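Local coordinates for protein nitric oxide dioxygenase (Rhodothermus marinus DSM 4252, PDB 6WK3) that binds heme in a globin fold and is probably a nitric oxide dioxygenase, here in an engineered form used as a carbene transferase, at residues A76-R79 with R80-S84; D104-K107 with E108-P112; D127-A130 with H131-T135. The protein carries 1 engineered substitution. All blocks are in the same frame, centred on the assembly; numbering follows the deposited sequence.

Interaction 1: residues A76-R79 with R80-S84; sequences AAIR and RMVLS. With HEM (protoporphyrin IX containing Fe), chain E.
Arg80 folds its guanidinium group back over the preceding turn at Ala77 while presenting its edge to a heme propionate. Ala77 CA lies 3.5 Å above the guanidinium plane, displaced toward the rim, and Arg80 NH2 reaches to 3.5 Å from Ala77 CB. The bend that allows this is at the third torsion (chi3 -34°), which turns the flat group across the helix instead of letting the chain run straight outward. In the plane of the group, Arg80 NE donates to O2A of the propionate over 3.3 Å, with an N-H...O angle of 151°. The other oxygen of that carboxylate, O1A, is 3.0 Å from Ser84 OG; Arg80 O is also within reach, so which of the two oxygens takes the hydroxyl proton is not settled. Arg87 NE of the second subunit is hydrogen-bonded to the same OG. Arg87 of the second subunit also bonds the heme, so basic groups of both subunits hold the cofactor. Underneath runs a regular i to i+4 ladder, from Arg80 N to Ala76 O through Leu83 N to Arg79 O. The helix, 75-88, is the F helix of the globin fold and carries His85, the axial ligand of the iron. On its heme side, Met81 CG packs at 3.6 Å from the porphyrin methyl CMA, and Met81 CE curls back to 4.1 Å from Ala77 CB. Toward helix 116-145, the Ile78 CG2 and Val82 CG2 methyls approach more loosely, at 4.4 Å, and both side chains rest on Leu133.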
loop_
_atom_site.group_PDB
_atom_site.type_symbol
_atom_site.label_atom_id
_atom_site.label_comp_id
_atom_site.label_asym_id
_atom_site.label_seq_id
_atom_site.Cartn_x
_atom_site.Cartn_y
_atom_site.Cartn_z
ATOM N N ALA A 76 -2.292 1.534 14.010
ATOM C CA ALA A 76 -1.588 0.783 12.976
ATOM C C ALA A 76 -2.475 0.554 11.761
ATOM O O ALA A 76 -2.017 0.662 10.618
ATOM C CB ALA A 76 -1.095 -0.551 13.532
ATOM N N ALA A 77 -3.753 0.240 11.992
ATOM C CA ALA A 77 -4.674 -0.004 10.888
ATOM C C ALA A 77 -4.990 1.281 10.135
ATOM O O ALA A 77 -5.123 1.269 8.907
ATOM C CB ALA A 77 -5.958 -0.647 11.410
ATOM N N ILE A 78 -5.131 2.395 10.855
ATOM C CA ILE A 78 -5.322 3.686 10.205
ATOM C C ILE A 78 -4.129 4.007 9.314
ATOM O O ILE A 78 -4.284 4.522 8.200
ATOM C CB ILE A 78 -5.553 4.784 11.263
ATOM C CG1 ILE A 78 -6.928 4.626 11.919
ATOM C CG2 ILE A 78 -5.392 6.176 10.655
ATOM C CD1 ILE A 78 -7.006 5.215 13.309
ATOM N N ARG A 79 -2.920 3.711 9.796
ATOM C CA ARG A 79 -1.721 3.904 8.989
ATOM C C ARG A 79 -1.808 3.118 7.688
ATOM O O ARG A 79 -1.524 3.649 6.608
ATOM C CB ARG A 79 -0.485 3.486 9.787
ATOM C CG ARG A 79 0.629 4.514 9.797
ATOM C CD ARG A 79 1.952 3.898 10.249
ATOM N NE ARG A 79 1.802 3.081 11.449
ATOM C CZ ARG A 79 1.680 3.572 12.678
ATOM N NH1 ARG A 79 1.693 4.883 12.877
ATOM N NH2 ARG A 79 1.546 2.749 13.710
ATOM N N ARG A 80 -2.206 1.846 7.774
ATOM C CA ARG A 80 -2.344 1.031 6.573
ATOM C C ARG A 80 -3.358 1.634 5.611
ATOM O O ARG A 80 -3.110 1.703 4.403
ATOM C CB ARG A 80 -2.745 -0.394 6.947
ATOM C CG ARG A 80 -1.576 -1.350 7.083
ATOM C CD ARG A 80 -2.048 -2.793 7.035
ATOM N NE ARG A 80 -3.366 -2.951 7.648
ATOM C CZ ARG A 80 -3.575 -3.158 8.946
ATOM N NH1 ARG A 80 -2.550 -3.234 9.787
ATOM N NH2 ARG A 80 -4.814 -3.292 9.405
ATOM N N MET A 81 -4.503 2.084 6.128
ATOM C CA MET A 81 -5.514 2.686 5.263
ATOM C C MET A 81 -4.973 3.917 4.552
ATOM O O MET A 81 -5.222 4.112 3.358
ATOM C CB MET A 81 -6.752 3.060 6.078
ATOM C CG MET A 81 -7.513 1.872 6.610
ATOM S SD MET A 81 -8.856 2.361 7.699
ATOM C CE MET A 81 -8.738 1.084 8.947
ATOM N N VAL A 82 -4.234 4.761 5.274
ATOM C CA VAL A 82 -3.723 6.000 4.697
ATOM C C VAL A 82 -2.788 5.697 3.534
ATOM O O VAL A 82 -2.900 6.283 2.451
ATOM C CB VAL A 82 -3.020 6.839 5.781
ATOM C CG1 VAL A 82 -2.113 7.894 5.144
ATOM C CG2 VAL A 82 -4.045 7.477 6.704
ATOM N N LEU A 83 -1.853 4.770 3.741
ATOM C CA LEU A 83 -0.840 4.509 2.727
ATOM C C LEU A 83 -1.411 3.714 1.564
ATOM O O LEU A 83 -1.010 3.929 0.415
ATOM C CB LEU A 83 0.352 3.791 3.360
ATOM C CG LEU A 83 0.980 4.598 4.499
ATOM C CD1 LEU A 83 1.924 3.753 5.327
ATOM C CD2 LEU A 83 1.700 5.822 3.947
ATOM N N SER A 84 -2.353 2.808 1.836
ATOM C CA SER A 84 -3.077 2.144 0.757
ATOM C C SER A 84 -3.828 3.158 -0.100
ATOM O O SER A 84 -3.739 3.134 -1.332
ATOM C CB SER A 84 -4.035 1.102 1.332
ATOM O OG SER A 84 -3.329 0.099 2.045
HETATM C CHA HEM E . -8.274 0.195 0.824
HETATM C CHB HEM E . -11.097 1.379 4.605
HETATM C CHC HEM E . -12.498 5.269 2.088
HETATM C CHD HEM E . -10.918 3.134 -1.982
HETATM C C1A HEM E . -8.854 0.203 2.077
HETATM C C2A HEM E . -8.544 -0.687 3.175
HETATM C C3A HEM E . -9.322 -0.367 4.212
HETATM C C4A HEM E . -10.157 0.746 3.821
HETATM C CMA HEM E . -9.331 -1.059 5.589
HETATM C CAA HEM E . -7.494 -1.812 3.152
HETATM C CBA HEM E . -6.163 -1.230 3.612
HETATM C CGA HEM E . -5.160 -2.340 3.787
HETATM O O1A HEM E . -4.372 -2.592 2.844
HETATM O O2A HEM E . -5.147 -2.977 4.872
HETATM C C1B HEM E . -11.694 2.580 4.287
HETATM C C2B HEM E . -12.499 3.411 5.160
HETATM C C3B HEM E . -12.898 4.485 4.454
HETATM C C4B HEM E . -12.341 4.370 3.120
HETATM C CMB HEM E . -12.823 3.046 6.624
HETATM C CAB HEM E . -13.754 5.694 4.902
HETATM C CBB HEM E . -13.911 6.056 6.177
HETATM C C1C HEM E . -12.228 5.030 0.755
HETATM C C2C HEM E . -12.559 5.899 -0.349
HETATM C C3C HEM E . -12.148 5.319 -1.480
HETATM C C4C HEM E . -11.506 4.058 -1.139
HETATM C CMC HEM E . -13.287 7.256 -0.236
HETATM C CAC HEM E . -12.330 5.954 -2.876
HETATM C CBC HEM E . -12.426 5.193 -3.964
HETATM C C1D HEM E . -9.953 2.221 -1.600
HETATM C C2D HEM E . -8.950 1.569 -2.423
HETATM C C3D HEM E . -8.229 0.753 -1.633
HETATM C C4D HEM E . -8.740 0.864 -0.289
HETATM C CMD HEM E . -8.773 1.788 -3.942
HETATM C CAD HEM E . -7.050 -0.169 -2.013
HETATM C CBD HEM E . -5.795 0.658 -2.262
HETATM C CGD HEM E . -4.560 -0.205 -2.174
HETATM O O1D HEM E . -4.592 -1.254 -1.475
HETATM O O2D HEM E . -3.532 0.176 -2.796
HETATM N NA HEM E . -9.843 1.062 2.511
HETATM N NB HEM E . -11.619 3.200 3.058
HETATM N NC HEM E . -11.589 3.922 0.232
HETATM N ND HEM E . -9.786 1.759 -0.313
HETATM FE FE HEM E . -10.799 2.420 1.340
#

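Interaction 2: residues D104-K107 with E108-P112; sequences DAIK and EVLGP
Backbone bonds from Glu108 N to Asp104 O, from Val109 N to Ala105 O and from Leu110 N to Ile106 O continue the i to i+4 ladder of helix 94-110 before Gly111 leaves helical geometry with a positive phi of 55°. The next bond, Gly111 N to Lys107 O, is weak: 3.3 Å long and bent to 124°. A side chain on Gly111 would run into Pro112 CD, which fits the glycine-proline step here. Ile106 and Leu110 lie side by side and point the same way, with Ile106 CG2 placed 4.1 Å from Leu110 CD1. Ile106 also packs on Leu119 and Trp122 of helix 116-145. Val109 sets its CG2 branch 3.4 Å from Ala105 O and packs on His24 and Ile28 of helix 18-39. Lys107 extends beyond CG, yet its NZ reaches Asp104 OD1 only as a long salt bridge of 3.9 Å, whereas Asp104 OD2 pairs with Arg39. The lysine is therefore likely to add little beyond a diffuse attraction to a carboxylate already bound by arginine, and the proline, having no N-H, can offer none to Glu108 O.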
loop_
_atom_site.group_PDB
_atom_site.type_symbol
_atom_site.label_atom_id
_atom_site.label_comp_id
_atom_site.label_asym_id
_atom_site.label_seq_id
_atom_site.Cartn_x
_atom_site.Cartn_y
_atom_site.Cartn_z
ATOM N N ASP A 104 -26.481 3.340 2.082
ATOM C CA ASP A 104 -27.476 2.500 1.427
ATOM C C ASP A 104 -27.148 1.017 1.566
ATOM O O ASP A 104 -28.060 0.182 1.551
ATOM C CB ASP A 104 -27.610 2.905 -0.044
ATOM C CG ASP A 104 -28.115 4.339 -0.210
ATOM O OD1 ASP A 104 -28.805 4.844 0.705
ATOM O OD2 ASP A 104 -27.819 4.966 -1.249
ATOM N N ALA A 105 -25.867 0.664 1.708
ATOM C CA ALA A 105 -25.526 -0.719 2.023
ATOM C C ALA A 105 -26.076 -1.117 3.385
ATOM O O ALA A 105 -26.593 -2.227 3.556
ATOM C CB ALA A 105 -24.012 -0.917 1.978
ATOM N N ILE A 106 -25.979 -0.219 4.368
ATOM C CA ILE A 106 -26.531 -0.502 5.690
ATOM C C ILE A 106 -28.054 -0.571 5.633
ATOM O O ILE A 106 -28.667 -1.466 6.225
ATOM C CB ILE A 106 -26.037 0.547 6.706
ATOM C CG1 ILE A 106 -24.535 0.381 6.951
ATOM C CG2 ILE A 106 -26.796 0.423 8.020
ATOM C CD1 ILE A 106 -23.917 1.467 7.826
ATOM N N LYS A 107 -28.686 0.360 4.905
ATOM C CA LYS A 107 -30.141 0.337 4.751
ATOM C C LYS A 107 -30.618 -0.977 4.147
ATOM O O LYS A 107 -31.661 -1.513 4.541
ATOM C CB LYS A 107 -30.598 1.505 3.878
ATOM C CG LYS A 107 -30.747 2.825 4.607
ATOM C CD LYS A 107 -31.235 3.917 3.664
ATOM C CE LYS A 107 -31.012 5.293 4.264
ATOM N NZ LYS A 107 -31.292 6.404 3.320
ATOM N N GLU A 108 -29.866 -1.513 3.191
ATOM C CA GLU A 108 -30.291 -2.723 2.498
ATOM C C GLU A 108 -30.075 -3.965 3.353
ATOM O O GLU A 108 -30.976 -4.802 3.484
ATOM C CB GLU A 108 -29.539 -2.837 1.175
ATOM C CG GLU A 108 -30.143 -3.790 0.172
ATOM C CD GLU A 108 -29.282 -3.906 -1.067
ATOM O OE1 GLU A 108 -28.414 -4.809 -1.107
ATOM O OE2 GLU A 108 -29.461 -3.080 -1.991
ATOM N N VAL A 109 -28.891 -4.096 3.955
ATOM C CA VAL A 109 -28.548 -5.343 4.628
ATOM C C VAL A 109 -29.310 -5.481 5.939
ATOM O O VAL A 109 -29.859 -6.546 6.240
ATOM C CB VAL A 109 -27.027 -5.439 4.838
ATOM C CG1 VAL A 109 -26.693 -6.611 5.746
ATOM C CG2 VAL A 109 -26.320 -5.591 3.489
ATOM N N LEU A 110 -29.361 -4.412 6.734
ATOM C CA LEU A 110 -30.016 -4.462 8.034
ATOM C C LEU A 110 -31.527 -4.300 7.950
ATOM O O LEU A 110 -32.210 -4.519 8.958
ATOM C CB LEU A 110 -29.436 -3.386 8.953
ATOM C CG LEU A 110 -27.945 -3.549 9.254
ATOM C CD1 LEU A 110 -27.564 -2.754 10.493
ATOM C CD2 LEU A 110 -27.583 -5.021 9.416
ATOM N N GLY A 111 -32.058 -3.925 6.787
ATOM C CA GLY A 111 -33.483 -3.830 6.585
ATOM C C GLY A 111 -34.159 -2.927 7.594
ATOM O O GLY A 111 -33.926 -1.716 7.633
ATOM N N PRO A 112 -35.016 -3.510 8.438
ATOM C CA PRO A 112 -35.731 -2.690 9.431
ATOM C C PRO A 112 -34.827 -2.106 10.505
ATOM O O PRO A 112 -35.103 -1.003 10.992
ATOM C CB PRO A 112 -36.756 -3.669 10.024
ATOM C CG PRO A 112 -36.185 -5.028 9.765
ATOM C CD PRO A 112 -35.452 -4.918 8.457
#

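Interaction 3: residues D127-A130 with H131-T135; sequences DFLA and HLLST
Ser134 on Ala130 and Leu133 on Leu129 make the close part of this contact, each side chain set against a carbonyl oxygen one turn back. Ser134 OG takes the crowded position between its backbone N and carbonyl carbon (chi1 56°), which swings it back to donate to Ala130 O at 2.7 Å. The same oxygen accepts from Ser134 N at 2.8 Å with an angle of 163°, so two donors of one residue grip it. With an alanine here, Ala130 O would probably keep the amide bond alone, losing the hydroxyl that doubles it. Next to this pair, Leu133 CG sits 3.2 Å from Leu129 O, and Leu133 CD1 lies 4.2 Å from Leu129 CG. Packing between the two segments is slacker at Phe128 and Leu132, where Phe128 CE2 comes no nearer than 4.5 Å to Leu132 CD2; Phe128 leans instead on Leu6, Pro71 and Tyr64. The His131 ring extends clear of Asp127-Ala130; Thr135 CG2 stands 3.9 Å above one face of the imidazole, displaced toward the ring's rim, and His131 NE2 is bonded to Met2 N near the start of the chain. Thr135 OG1 returns to His131 O at 2.6 Å, repeating the serine's pattern one residue on. Leu129 and Leu133 touch the heme, and Leu133 also packs against His85, the axial ligand, as befits the H helix of a globin, which lines the proximal side of the pocket.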
loop_
_atom_site.group_PDB
_atom_site.type_symbol
_atom_site.label_atom_id
_atom_site.label_comp_id
_atom_site.label_asym_id
_atom_site.label_seq_id
_atom_site.Cartn_x
_atom_site.Cartn_y
_atom_site.Cartn_z
ATOM N N ASP A 127 -17.740 10.082 9.322
ATOM C CA ASP A 127 -17.161 11.405 9.103
ATOM C C ASP A 127 -15.915 11.610 9.948
ATOM O O ASP A 127 -14.967 12.277 9.519
ATOM C CB ASP A 127 -18.190 12.494 9.409
ATOM C CG ASP A 127 -19.330 12.515 8.406
ATOM O OD1 ASP A 127 -19.175 11.935 7.307
ATOM O OD2 ASP A 127 -20.383 13.111 8.721
ATOM N N PHE A 128 -15.902 11.058 11.160
ATOM C CA PHE A 128 -14.697 11.119 11.976
ATOM C C PHE A 128 -13.553 10.387 11.290
ATOM O O PHE A 128 -12.470 10.949 11.085
ATOM C CB PHE A 128 -14.973 10.526 13.359
ATOM C CG PHE A 128 -13.744 10.406 14.231
ATOM C CD1 PHE A 128 -13.320 11.475 15.010
ATOM C CD2 PHE A 128 -13.016 9.223 14.272
ATOM C CE1 PHE A 128 -12.193 11.368 15.806
ATOM C CE2 PHE A 128 -11.891 9.109 15.070
ATOM C CZ PHE A 128 -11.479 10.184 15.841
ATOM N N LEU A 129 -13.783 9.128 10.918
ATOM C CA LEU A 129 -12.733 8.335 10.293
ATOM C C LEU A 129 -12.327 8.919 8.943
ATOM O O LEU A 129 -11.140 8.930 8.598
ATOM C CB LEU A 129 -13.201 6.889 10.143
ATOM C CG LEU A 129 -12.143 5.837 9.833
ATOM C CD1 LEU A 129 -10.900 6.027 10.702
ATOM C CD2 LEU A 129 -12.742 4.461 10.033
ATOM N N ALA A 130 -13.294 9.433 8.180
ATOM C CA ALA A 130 -12.989 10.040 6.887
ATOM C C ALA A 130 -12.108 11.274 7.041
ATOM O O ALA A 130 -11.145 11.456 6.287
ATOM C CB ALA A 130 -14.281 10.402 6.156
ATOM N N HIS A 131 -12.436 12.148 7.997
ATOM C CA HIS A 131 -11.664 13.377 8.167
ATOM C C HIS A 131 -10.236 13.068 8.594
ATOM O O HIS A 131 -9.294 13.756 8.191
ATOM C CB HIS A 131 -12.341 14.286 9.189
ATOM C CG HIS A 131 -11.763 15.668 9.250
ATOM N ND1 HIS A 131 -12.256 16.718 8.506
ATOM C CD2 HIS A 131 -10.731 16.170 9.968
ATOM C CE1 HIS A 131 -11.555 17.808 8.765
ATOM N NE2 HIS A 131 -10.623 17.501 9.648
ATOM N N LEU A 132 -10.061 12.030 9.403
ATOM C CA LEU A 132 -8.726 11.634 9.820
ATOM C C LEU A 132 -7.948 11.018 8.661
ATOM O O LEU A 132 -6.780 11.358 8.439
ATOM C CB LEU A 132 -8.844 10.673 11.003
ATOM C CG LEU A 132 -7.646 9.890 11.512
ATOM C CD1 LEU A 132 -6.422 10.790 11.658
ATOM C CD2 LEU A 132 -8.034 9.253 12.840
ATOM N N LEU A 133 -8.585 10.133 7.891
ATOM C CA LEU A 133 -7.900 9.498 6.768
ATOM C C LEU A 133 -7.552 10.511 5.684
ATOM O O LEU A 133 -6.436 10.509 5.152
ATOM C CB LEU A 133 -8.769 8.380 6.194
ATOM C CG LEU A 133 -8.931 7.159 7.093
ATOM C CD1 LEU A 133 -9.730 6.080 6.389
ATOM C CD2 LEU A 133 -7.565 6.644 7.537
ATOM N N SER A 134 -8.497 11.388 5.340
ATOM C CA SER A 134 -8.283 12.295 4.215
ATOM C C SER A 134 -7.235 13.359 4.526
ATOM O O SER A 134 -6.494 13.772 3.627
ATOM C CB SER A 134 -9.602 12.952 3.810
ATOM O OG SER A 134 -10.187 13.619 4.914
ATOM N N THR A 135 -7.149 13.815 5.777
ATOM C CA THR A 135 -6.165 14.845 6.092
ATOM C C THR A 135 -4.754 14.269 6.161
ATOM O O THR A 135 -3.804 14.895 5.680
ATOM C CB THR A 135 -6.529 15.557 7.398
ATOM O OG1 THR A 135 -6.855 14.596 8.407
ATOM C CG2 THR A 135 -7.724 16.474 7.180
#

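How the interactions relate
From the N terminus, the contacts come in series: interaction 1 in helix 75-88, interaction 2 at the end of helix 94-110, interaction 3 midway along helix 116-145. Each joins adjacent turns of one helix, so none closes a long loop and none nests in or crosses another. Interactions 1 and 3 meet in space, where Leu133 CD2 lies 3.7 Å from Val82 CG2 and 3.8 Å from Ile78 CG2, tying the F and H helices together beside the heme. Interaction 2 stands apart, its centre about 27 Å from that of interaction 1 and about 23 Å from that of interaction 3, and packs helix 94-110 against helices 18-39 and 116-145, on the far side of the chain's centre from both.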